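Local coordinates for protein AA9 family lytic polysaccharide monooxygenase cel61B (Hypocrea jecorina, PDB 2VTC) that oxidatively cleaves glycosidic bonds in cellulose and related polysaccharides at a copper site, using a reducing agent with O2 or H2O2, at residues G21-F26 and I97-G102. Sequence-based numbering, arbitrary orientation.
With NAG (2-acetamido-2-deoxy-beta-D-glucopyranose), chain C.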
loop_
_atom_site.group_PDB
_atom_site.type_symbol
_atom_site.label_atom_id
_atom_site.label_comp_id
_atom_site.label_asym_id
_atom_site.label_seq_id
_atom_site.Cartn_x
_atom_site.Cartn_y
_atom_site.Cartn_z
ATOM N N GLY A 21 -7.283 8.649 4.903
ATOM C CA GLY A 21 -7.621 8.603 3.491
ATOM C C GLY A 21 -7.537 7.154 3.017
ATOM O O GLY A 21 -7.025 6.310 3.743
ATOM N N GLN A 22 -8.019 6.884 1.813
ATOM C CA GLN A 22 -7.957 5.525 1.239
ATOM C C GLN A 22 -7.727 5.609 -0.266
ATOM O O GLN A 22 -7.967 6.652 -0.876
ATOM C CB GLN A 22 -9.264 4.768 1.550
ATOM C CG GLN A 22 -10.477 5.304 0.788
ATOM C CD GLN A 22 -11.801 4.640 1.154
ATOM O OE1 GLN A 22 -11.853 3.571 1.792
ATOM N NE2 GLN A 22 -12.884 5.281 0.756
ATOM N N VAL A 23 -7.267 4.516 -0.884
ATOM C CA VAL A 23 -7.182 4.464 -2.330
ATOM C C VAL A 23 -8.592 4.177 -2.841
ATOM O O VAL A 23 -9.150 3.120 -2.554
ATOM C CB VAL A 23 -6.170 3.374 -2.817
ATOM C CG1 VAL A 23 -6.292 3.148 -4.311
ATOM C CG2 VAL A 23 -4.758 3.788 -2.462
ATOM N N GLN A 24 -9.182 5.132 -3.558
ATOM C CA GLN A 24 -10.578 4.981 -3.999
ATOM C C GLN A 24 -10.712 4.447 -5.410
ATOM O O GLN A 24 -11.766 3.897 -5.794
ATOM C CB GLN A 24 -11.335 6.309 -3.853
ATOM C CG GLN A 24 -11.527 6.736 -2.434
ATOM C CD GLN A 24 -12.750 7.638 -2.236
ATOM O OE1 GLN A 24 -13.422 7.562 -1.205
ATOM N NE2 GLN A 24 -13.027 8.490 -3.210
ATOM N N ASN A 25 -9.650 4.637 -6.184
ATOM C CA ASN A 25 -9.552 4.180 -7.546
ATOM C C ASN A 25 -8.104 4.302 -7.987
ATOM O O ASN A 25 -7.245 4.793 -7.229
ATOM C CB ASN A 25 -10.527 4.919 -8.489
ATOM C CG ASN A 25 -10.426 6.454 -8.398
ATOM O OD1 ASN A 25 -9.415 7.039 -8.797
ATOM N ND2 ASN A 25 -11.514 7.095 -7.925
ATOM N N PHE A 26 -7.819 3.792 -9.170
ATOM C CA PHE A 26 -6.463 3.779 -9.687
ATOM C C PHE A 26 -6.519 3.591 -11.191
ATOM O O PHE A 26 -7.533 3.093 -11.730
ATOM C CB PHE A 26 -5.607 2.687 -8.983
ATOM C CG PHE A 26 -6.154 1.272 -9.129
ATOM C CD1 PHE A 26 -5.605 0.404 -10.070
ATOM C CD2 PHE A 26 -7.198 0.818 -8.308
ATOM C CE1 PHE A 26 -6.110 -0.915 -10.214
ATOM C CE2 PHE A 26 -7.708 -0.497 -8.441
ATOM C CZ PHE A 26 -7.150 -1.355 -9.392
ATOM N N ILE A 97 0.987 1.959 -12.539
ATOM C CA ILE A 97 -0.218 2.117 -11.753
ATOM C C ILE A 97 -0.152 3.511 -11.163
ATOM O O ILE A 97 0.920 3.954 -10.735
ATOM C CB ILE A 97 -0.278 1.103 -10.565
ATOM C CG1 ILE A 97 -0.031 -0.332 -11.053
ATOM C CG2 ILE A 97 -1.604 1.261 -9.788
ATOM C CD1 ILE A 97 0.447 -1.272 -9.949
ATOM N N VAL A 98 -1.292 4.192 -11.133
ATOM C CA VAL A 98 -1.394 5.459 -10.421
ATOM C C VAL A 98 -2.477 5.332 -9.378
ATOM O O VAL A 98 -3.666 5.251 -9.703
ATOM C CB VAL A 98 -1.663 6.680 -11.371
ATOM C CG1 VAL A 98 -1.632 7.968 -10.570
ATOM C CG2 VAL A 98 -0.643 6.739 -12.506
ATOM N N PHE A 99 -2.055 5.268 -8.117
ATOM C CA PHE A 99 -2.990 5.137 -7.009
ATOM C C PHE A 99 -3.555 6.520 -6.710
ATOM O O PHE A 99 -2.796 7.478 -6.545
ATOM C CB PHE A 99 -2.301 4.564 -5.760
ATOM C CG PHE A 99 -1.794 3.155 -5.928
ATOM C CD1 PHE A 99 -2.649 2.076 -5.701
ATOM C CD2 PHE A 99 -0.467 2.904 -6.277
ATOM C CE1 PHE A 99 -2.189 0.751 -5.832
ATOM C CE2 PHE A 99 0.013 1.585 -6.423
ATOM C CZ PHE A 99 -0.869 0.510 -6.192
ATOM N N GLN A 100 -4.878 6.610 -6.653
ATOM C CA GLN A 100 -5.563 7.864 -6.339
ATOM C C GLN A 100 -6.132 7.811 -4.933
ATOM O O GLN A 100 -7.065 7.056 -4.636
ATOM C CB GLN A 100 -6.655 8.161 -7.376
ATOM C CG GLN A 100 -7.580 9.320 -6.993
ATOM C CD GLN A 100 -6.907 10.687 -7.115
ATOM O OE1 GLN A 100 -6.576 11.333 -6.106
ATOM N NE2 GLN A 100 -6.703 11.123 -8.340
ATOM N N TRP A 101 -5.556 8.621 -4.049
ATOM C CA TRP A 101 -6.019 8.703 -2.676
ATOM C C TRP A 101 -7.139 9.742 -2.532
ATOM O O TRP A 101 -7.230 10.696 -3.323
ATOM C CB TRP A 101 -4.856 9.056 -1.738
ATOM C CG TRP A 101 -3.841 7.947 -1.589
ATOM C CD1 TRP A 101 -2.844 7.641 -2.457
ATOM C CD2 TRP A 101 -3.745 7.014 -0.504
ATOM N NE1 TRP A 101 -2.123 6.562 -1.986
ATOM C CE2 TRP A 101 -2.646 6.167 -0.783
ATOM C CE3 TRP A 101 -4.470 6.820 0.684
ATOM C CZ2 TRP A 101 -2.258 5.117 0.077
ATOM C CZ3 TRP A 101 -4.089 5.774 1.553
ATOM C CH2 TRP A 101 -2.981 4.933 1.229
ATOM N N GLY A 102 -7.990 9.545 -1.535
ATOM C CA GLY A 102 -9.132 10.441 -1.349
ATOM C C GLY A 102 -10.026 9.995 -0.218
ATOM O O GLY A 102 -9.661 9.079 0.539
HETATM C C1 NAG C . -11.470 8.540 -7.784
HETATM C C2 NAG C . -12.857 9.124 -8.084
HETATM C C3 NAG C . -12.916 10.649 -7.844
HETATM C C4 NAG C . -12.278 11.068 -6.507
HETATM C C5 NAG C . -10.979 10.279 -6.255
HETATM C C6 NAG C . -10.348 10.526 -4.888
HETATM C C7 NAG C . -14.486 8.252 -9.688
HETATM C C8 NAG C . -14.863 8.130 -11.134
HETATM N N2 NAG C . -13.303 8.825 -9.436
HETATM O O3 NAG C . -14.267 11.086 -7.905
HETATM O O4 NAG C . -11.976 12.458 -6.499
HETATM O O5 NAG C . -11.178 8.875 -6.433
HETATM O O6 NAG C . -11.291 10.472 -3.843
HETATM O O7 NAG C . -15.242 7.839 -8.805
#
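V23 CG2 sits over one face of the W101 indole, above its centre. This is a CH-pi contact, with CG2 3.8 Å from the centroid of the W101 five-membered ring. At the indole edge, G21 O lies 3.7 Å from W101 CZ3. The F99 ring takes I97 CG2 over one face, toward the rim, and V23 CG1 at its edge. V23 holds CG1 anti to its backbone N (chi1 169°), which turns the two methyls toward different rings. H178 stacks on F99, and its NE2 accepts a hydrogen bond from W101 NE1. W101 also lies close to the copper ligand Y195.

Q22 and G102 are an antiparallel hydrogen-bonded pair, with Q22 N to G102 O at 3.0 Å. V23 with W101 and F26 with F99 are non-hydrogen-bonded pairs. Three steps on 22-26 match two on 97-102, so Q24 is the extra residue of a beta bulge. Q24 N bonds Q100 O at 3.1 Å, and Q100 N bonds N25 O.

N25 ND2 carries the glycan. N25 OD1 lies 3.3 Å from Q100 CB, and Q100 CG packs on the sugar. Q22 NE2 gives a hydrogen bond of 3.1 Å to Q24 OE1, in the carbonyl plane and on a lone pair. This leaves Q24 NE2 turned to the sugar, 2.7 Å from NAG O6. With an alanine for Q24, Q22 NE2 would probably lose this acceptor and the sugar O6 its amide neighbour.

The apolar V23, F99 and W101 thus face strands 172-182 and 193-204 in the AA9 beta-sandwich core, while Q24, N25 and Q100 meet the N-linked sugar.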